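Local coordinates for protein separin (Saccharomyces cerevisiae, PDB 5U1T) that cleaves the MCD1/SCC1 subunit of cohesin at the onset of anaphase as a caspase-like cysteine protease, and is held inactive by securin for most of the cell cycle, at residues A[754-759]-A[1081-1086]. Residues are numbered along the deposited sequence; the frame is centred on the assembly and turned at random.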
ATOM      1  N   GLY A 754       2.080  24.225   3.305  1.00 81.70           N
ATOM      2  CA  GLY A 754       1.321  24.955   4.312  1.00 73.95           C
ATOM      3  C   GLY A 754      -0.205  24.898   4.204  1.00 84.67           C
ATOM      4  O   GLY A 754      -0.894  25.868   4.580  1.00 88.94           O
ATOM      5  N   ASN A 755      -0.740  23.774   3.710  1.00 79.06           N
ATOM      6  CA  ASN A 755      -2.195  23.545   3.661  1.00 76.16           C
ATOM      7  C   ASN A 755      -2.647  22.464   4.627  1.00 73.77           C
ATOM      8  O   ASN A 755      -3.041  21.369   4.216  1.00 75.92           O
ATOM      9  CB  ASN A 755      -2.638  23.168   2.255  1.00 78.74           C
ATOM     10  CG  ASN A 755      -2.624  24.334   1.329  1.00 80.57           C
ATOM     11  OD1 ASN A 755      -2.141  25.409   1.687  1.00 89.57           O
ATOM     12  ND2 ASN A 755      -3.151  24.147   0.130  1.00 79.68           N
ATOM     13  N   VAL A 756      -2.600  22.790   5.907  1.00 69.52           N
ATOM     14  CA  VAL A 756      -2.787  21.812   6.952  1.00 64.59           C
ATOM     15  C   VAL A 756      -4.155  21.185   6.880  1.00 67.59           C
ATOM     16  O   VAL A 756      -4.267  19.967   6.941  1.00 68.48           O
ATOM     17  CB  VAL A 756      -2.572  22.435   8.329  1.00 62.18           C
ATOM     18  CG1 VAL A 756      -2.946  21.456   9.424  1.00 54.44           C
ATOM     19  CG2 VAL A 756      -1.128  22.858   8.465  1.00 65.48           C
ATOM     20  N   ILE A 757      -5.188  22.004   6.715  1.00 69.99           N
ATOM     21  CA  ILE A 757      -6.557  21.497   6.747  1.00 72.21           C
ATOM     22  C   ILE A 757      -6.828  20.481   5.647  1.00 72.53           C
ATOM     23  O   ILE A 757      -7.183  19.332   5.915  1.00 70.22           O
ATOM     24  CB  ILE A 757      -7.597  22.619   6.611  1.00 74.87           C
ATOM     25  CG1 ILE A 757      -7.400  23.671   7.709  1.00 76.29           C
ATOM     26  CG2 ILE A 757      -9.019  22.032   6.625  1.00 71.81           C
ATOM     27  CD1 ILE A 757      -7.428  23.089   9.095  1.00 69.64           C
ATOM     28  N   SER A 758      -6.663  20.910   4.405  1.00 71.81           N
ATOM     29  CA  SER A 758      -6.964  20.046   3.284  1.00 70.86           C
ATOM     30  C   SER A 758      -6.034  18.811   3.291  1.00 70.12           C
ATOM     31  O   SER A 758      -6.449  17.726   2.911  1.00 66.90           O
ATOM     32  CB  SER A 758      -6.880  20.835   1.968  1.00 60.55           C
ATOM     33  OG  SER A 758      -5.549  21.194   1.677  1.00 66.47           O
ATOM     34  N   ALA A 759      -4.801  18.953   3.769  1.00 71.17           N
ATOM     35  CA  ALA A 759      -3.944  17.770   3.931  1.00 66.29           C
ATOM     36  C   ALA A 759      -4.545  16.778   4.930  1.00 65.96           C
ATOM     37  O   ALA A 759      -4.462  15.573   4.740  1.00 66.91           O
ATOM     38  CB  ALA A 759      -2.551  18.164   4.370  1.00 64.10           C
ATOM     39  N   LEU A1081      -4.150  27.280  18.647  1.00 63.09           N
ATOM     40  CA  LEU A1081      -5.535  27.403  19.094  1.00 63.35           C
ATOM     41  C   LEU A1081      -6.485  27.521  17.909  1.00 58.67           C
ATOM     42  O   LEU A1081      -7.556  26.932  17.908  1.00 61.74           O
ATOM     43  CB  LEU A1081      -5.695  28.602  20.040  1.00 60.20           C
ATOM     44  CG  LEU A1081      -4.871  28.495  21.326  1.00 63.44           C
ATOM     45  CD1 LEU A1081      -4.753  29.865  22.053  1.00 68.45           C
ATOM     46  CD2 LEU A1081      -5.435  27.441  22.257  1.00 63.13           C
ATOM     47  N   LEU A1082      -6.087  28.274  16.897  1.00 56.34           N
ATOM     48  CA  LEU A1082      -6.924  28.447  15.733  1.00 58.52           C
ATOM     49  C   LEU A1082      -7.035  27.130  14.969  1.00 64.74           C
ATOM     50  O   LEU A1082      -8.112  26.760  14.502  1.00 65.50           O
ATOM     51  CB  LEU A1082      -6.373  29.541  14.833  1.00 55.11           C
ATOM     52  CG  LEU A1082      -7.206  29.790  13.582  1.00 57.59           C
ATOM     53  CD1 LEU A1082      -8.472  30.594  13.877  1.00 48.36           C
ATOM     54  CD2 LEU A1082      -6.353  30.475  12.553  1.00 58.05           C
ATOM     55  N   PHE A1083      -5.923  26.421  14.844  1.00 62.34           N
ATOM     56  CA  PHE A1083      -5.942  25.130  14.171  1.00 62.83           C
ATOM     57  C   PHE A1083      -6.875  24.186  14.905  1.00 65.75           C
ATOM     58  O   PHE A1083      -7.647  23.463  14.284  1.00 65.67           O
ATOM     59  CB  PHE A1083      -4.538  24.533  14.073  1.00 53.38           C
ATOM     60  CG  PHE A1083      -3.820  24.916  12.821  1.00 59.65           C
ATOM     61  CD1 PHE A1083      -4.462  24.835  11.592  1.00 66.44           C
ATOM     62  CD2 PHE A1083      -2.520  25.378  12.862  1.00 54.02           C
ATOM     63  CE1 PHE A1083      -3.814  25.194  10.431  1.00 60.97           C
ATOM     64  CE2 PHE A1083      -1.868  25.736  11.700  1.00 63.27           C
ATOM     65  CZ  PHE A1083      -2.518  25.644  10.483  1.00 61.70           C
ATOM     66  N   ASP A1084      -6.808  24.223  16.232  1.00 62.12           N
ATOM     67  CA  ASP A1084      -7.685  23.414  17.057  1.00 65.60           C
ATOM     68  C   ASP A1084      -9.136  23.729  16.753  1.00 69.45           C
ATOM     69  O   ASP A1084      -9.932  22.821  16.522  1.00 69.87           O
ATOM     70  CB  ASP A1084      -7.415  23.642  18.540  1.00 60.24           C
ATOM     71  CG  ASP A1084      -8.206  22.700  19.413  1.00 66.60           C
ATOM     72  OD1 ASP A1084      -9.405  22.948  19.643  1.00 76.06           O
ATOM     73  OD2 ASP A1084      -7.640  21.687  19.861  1.00 75.07           O
ATOM     74  N   LYS A1085      -9.476  25.018  16.756  1.00 69.03           N
ATOM     75  CA  LYS A1085     -10.849  25.445  16.502  1.00 68.66           C
ATOM     76  C   LYS A1085     -11.305  25.020  15.097  1.00 67.42           C
ATOM     77  O   LYS A1085     -12.329  24.343  14.953  1.00 67.87           O
ATOM     78  CB  LYS A1085     -10.976  26.959  16.690  1.00 62.29           C
ATOM     79  CG  LYS A1085     -12.364  27.544  16.450  1.00 60.03           C
ATOM     80  CD  LYS A1085     -13.341  27.267  17.578  1.00 62.45           C
ATOM     81  CE  LYS A1085     -14.655  28.018  17.332  1.00 66.02           C
ATOM     82  NZ  LYS A1085     -15.732  27.754  18.337  1.00 68.44           N
ATOM     83  N   VAL A1086     -10.539  25.387  14.069  1.00 62.19           N
ATOM     84  CA  VAL A1086     -10.920  25.099  12.684  1.00 64.93           C
ATOM     85  C   VAL A1086     -11.089  23.601  12.405  1.00 72.73           C
ATOM     86  O   VAL A1086     -12.124  23.174  11.885  1.00 75.98           O
ATOM     87  CB  VAL A1086      -9.898  25.675  11.688  1.00 60.57           C
ATOM     88  CG1 VAL A1086     -10.164  25.140  10.292  1.00 63.47           C
ATOM     89  CG2 VAL A1086      -9.952  27.194  11.699  1.00 59.16           C
TER
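Phe1083 and Val1086 meet Val756 and Ile757 in a small apolar helix-to-helix contact of the largely helical separase chain. It packs the first turn of helix 756-775 against helix 1075-1088, more than 300 residues later. The phenyl ring does most of the bridging. Its CE1 lies 3.7 Å from Val756 CB, and its CZ lies 3.7 Å from Val756 CG2. A chi1 of 173° sets Val756 CG1 anti to the backbone N and CG2 beside it, which puts CB and both methyls by the CE1-CZ end of the ring. The valine meets the phenyl obliquely. Ile757 reaches the same ring from its edge: CD1 is near the ring plane, 4.3 Å from Phe1083 CD1. The side chains of Ile757 and Val1086 cross at about a right angle. No hydrogen bond links the two segments. Cutting Phe1083 back to an alanine is likely to open a gap beside Val756 and take the ring edge away from Ile757 CD1.

Further out, Phe1083 also touches Ile806 and Ile1109, and Val756 packs on Ile751 of helix 729-752. That helix ends in a Schellman motif with Gly754 at C-prime, where positive phi favours glycine. The short turn brings Val756 directly to the start of the next helix. On helix 1075-1088, Lys1085 NZ donates to the backbone oxygens of Lys1484 and Leu1519, tying the helix to the C-terminal part of the chain that carries the probable catalytic Cys1497. The contact itself lies away from that site. The methyl carbons Ile757 CD1 and Val1086 CG1 meet at 3.6 Å.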